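Local coordinates for iron-only hydrogenase system regulator (Thermotoga maritima, PDB 2NZC), which is of unknown function but probably takes part in regulating an iron-only hydrogenase system, and has an ACT-like fold, at residues Glu26-Phe31 / Ile51-Lys56. Sequence-based numbering, arbitrary orientation.
Sequences ELLHNF and IFLVLK
L28, on the last turn of helix 18-30, faces L53 near the middle of strand 48-57, their CA atoms 9.6 Å apart, a spacing bridged by one leucine from each side. Around L28 the helix is running out: N of F31 still donates a hydrogen bond to O of L27 (3.1 Å), yet F31 is the first residue to abandon helical torsions. The strand, meanwhile, is tied on both flanks, backbone hydrogen bonds joining I51 to I12 and L53 to L10 of strand 6-15, and F52 and V54 to strand 35-43. Within this window one helix residue, L28, illustrates how a single side chain can serve two neighbours on a strand: CD2 meets CD1 of L53 at 3.8 Å, the closest approach, while CD1 lies more loosely against CG2 of I51, 4.5 Å away. With CG anti to the carbonyl carbon in both leucines (chi1 -59° in L28, -56° in L53), each branch end is carried into the space between helix and sheet, where the two meet at a slant. Together with helix 59-69, helix 18-30 covers one face of the four-stranded antiparallel sheet, strand order 2-3-1-4, the ferredoxin-like arrangement of ACT domains. L55 points to the same helical layer and touches L65 of helix 59-69, which F31 also contacts. F52 and V54 project from the other side of the strand and pack on a second subunit, where F52 stacks on F52 of that chain.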
loop_
_atom_site.group_PDB
_atom_site.type_symbol
_atom_site.label_atom_id
_atom_site.label_comp_id
_atom_site.label_asym_id
_atom_site.label_seq_id
_atom_site.Cartn_x
_atom_site.Cartn_y
_atom_site.Cartn_z
ATOM N N GLU D 26 -11.963 14.520 4.296
ATOM C CA GLU D 26 -11.741 15.822 4.905
ATOM C C GLU D 26 -11.005 15.671 6.238
ATOM O O GLU D 26 -10.097 16.441 6.543
ATOM C CB GLU D 26 -13.053 16.574 5.068
ATOM C CG GLU D 26 -13.653 16.999 3.722
ATOM C CD GLU D 26 -15.012 17.656 3.853
ATOM O OE1 GLU D 26 -15.536 17.729 4.991
ATOM O OE2 GLU D 26 -15.552 18.106 2.811
ATOM N N LEU D 27 -11.409 14.666 7.009
ATOM C CA LEU D 27 -10.805 14.354 8.292
ATOM C C LEU D 27 -9.336 13.968 8.206
ATOM O O LEU D 27 -8.496 14.510 8.939
ATOM C CB LEU D 27 -11.587 13.226 8.969
ATOM C CG LEU D 27 -11.645 13.251 10.493
ATOM C CD1 LEU D 27 -11.936 14.655 11.005
ATOM C CD2 LEU D 27 -12.736 12.276 10.910
ATOM N N LEU D 28 -9.033 13.010 7.340
ATOM C CA LEU D 28 -7.667 12.547 7.112
ATOM C C LEU D 28 -6.755 13.634 6.522
ATOM O O LEU D 28 -5.562 13.658 6.819
ATOM C CB LEU D 28 -7.671 11.314 6.206
ATOM C CG LEU D 28 -8.471 10.119 6.753
ATOM C CD1 LEU D 28 -8.258 8.899 5.874
ATOM C CD2 LEU D 28 -8.162 9.825 8.234
ATOM N N HIS D 29 -7.302 14.514 5.684
ATOM C CA HIS D 29 -6.580 15.723 5.268
ATOM C C HIS D 29 -6.203 16.559 6.501
ATOM O O HIS D 29 -5.060 16.991 6.634
ATOM C CB HIS D 29 -7.440 16.538 4.295
ATOM C CG HIS D 29 -6.918 17.917 4.009
ATOM N ND1 HIS D 29 -7.446 19.050 4.594
ATOM C CD2 HIS D 29 -5.930 18.344 3.189
ATOM C CE1 HIS D 29 -6.805 20.118 4.145
ATOM N NE2 HIS D 29 -5.878 19.714 3.293
ATOM N N ASN D 30 -7.163 16.786 7.402
ATOM C CA ASN D 30 -6.898 17.570 8.598
ATOM C C ASN D 30 -5.770 16.998 9.441
ATOM O O ASN D 30 -4.989 17.742 10.027
ATOM C CB ASN D 30 -8.157 17.729 9.465
ATOM C CG ASN D 30 -9.227 18.604 8.820
ATOM O OD1 ASN D 30 -9.034 19.201 7.749
ATOM N ND2 ASN D 30 -10.375 18.683 9.485
ATOM N N PHE D 31 -5.700 15.678 9.504
ATOM C CA PHE D 31 -4.741 14.968 10.334
ATOM C C PHE D 31 -3.548 14.436 9.553
ATOM O O PHE D 31 -2.880 13.511 10.019
ATOM C CB PHE D 31 -5.428 13.772 11.022
ATOM C CG PHE D 31 -6.308 14.155 12.152
ATOM C CD1 PHE D 31 -7.623 14.566 11.934
ATOM C CD2 PHE D 31 -5.826 14.123 13.447
ATOM C CE1 PHE D 31 -8.442 14.922 12.990
ATOM C CE2 PHE D 31 -6.640 14.489 14.512
ATOM C CZ PHE D 31 -7.951 14.880 14.287
ATOM N N ILE D 51 -9.524 1.351 4.135
ATOM C CA ILE D 51 -8.368 2.273 4.239
ATOM C C ILE D 51 -7.522 1.808 5.419
ATOM O O ILE D 51 -8.064 1.575 6.529
ATOM C CB ILE D 51 -8.775 3.765 4.492
ATOM C CG1 ILE D 51 -9.667 4.289 3.392
ATOM C CG2 ILE D 51 -7.525 4.676 4.550
ATOM C CD1 ILE D 51 -10.504 5.567 3.775
ATOM N N PHE D 52 -6.225 1.638 5.171
ATOM C CA PHE D 52 -5.267 1.311 6.198
ATOM C C PHE D 52 -4.420 2.543 6.406
ATOM O O PHE D 52 -3.971 3.151 5.420
ATOM C CB PHE D 52 -4.303 0.208 5.743
ATOM C CG PHE D 52 -4.961 -1.102 5.362
ATOM C CD1 PHE D 52 -5.416 -1.973 6.336
ATOM C CD2 PHE D 52 -5.013 -1.506 4.032
ATOM C CE1 PHE D 52 -5.971 -3.207 5.983
ATOM C CE2 PHE D 52 -5.576 -2.744 3.688
ATOM C CZ PHE D 52 -6.040 -3.566 4.659
ATOM N N LEU D 53 -4.163 2.883 7.676
ATOM C CA LEU D 53 -3.285 4.015 8.045
ATOM C C LEU D 53 -2.254 3.555 9.070
ATOM O O LEU D 53 -2.551 2.721 9.951
ATOM C CB LEU D 53 -4.118 5.156 8.697
ATOM C CG LEU D 53 -5.305 5.740 7.913
ATOM C CD1 LEU D 53 -5.994 6.769 8.755
ATOM C CD2 LEU D 53 -4.808 6.461 6.681
ATOM N N VAL D 54 -1.040 4.075 8.932
ATOM C CA VAL D 54 -0.024 4.032 9.995
ATOM C C VAL D 54 0.189 5.491 10.418
ATOM O O VAL D 54 0.383 6.362 9.560
ATOM C CB VAL D 54 1.322 3.410 9.508
ATOM C CG1 VAL D 54 2.345 3.386 10.697
ATOM C CG2 VAL D 54 1.083 1.980 8.999
ATOM N N LEU D 55 0.124 5.761 11.726
ATOM C CA LEU D 55 0.383 7.092 12.230
ATOM C C LEU D 55 1.483 6.969 13.230
ATOM O O LEU D 55 1.640 5.916 13.850
ATOM C CB LEU D 55 -0.845 7.667 12.945
ATOM C CG LEU D 55 -1.989 8.097 12.019
ATOM C CD1 LEU D 55 -2.993 6.982 11.857
ATOM C CD2 LEU D 55 -2.620 9.362 12.575
ATOM N N LYS D 56 2.268 8.025 13.376
ATOM C CA LYS D 56 3.110 8.147 14.555
ATOM C C LYS D 56 2.688 9.444 15.228
ATOM O O LYS D 56 2.916 10.524 14.702
ATOM C CB LYS D 56 4.590 8.162 14.205
ATOM C CG LYS D 56 5.485 8.036 15.450
ATOM C CD LYS D 56 6.943 8.188 15.105
ATOM C CE LYS D 56 7.797 8.214 16.355
ATOM N NZ LYS D 56 9.053 8.960 16.075
#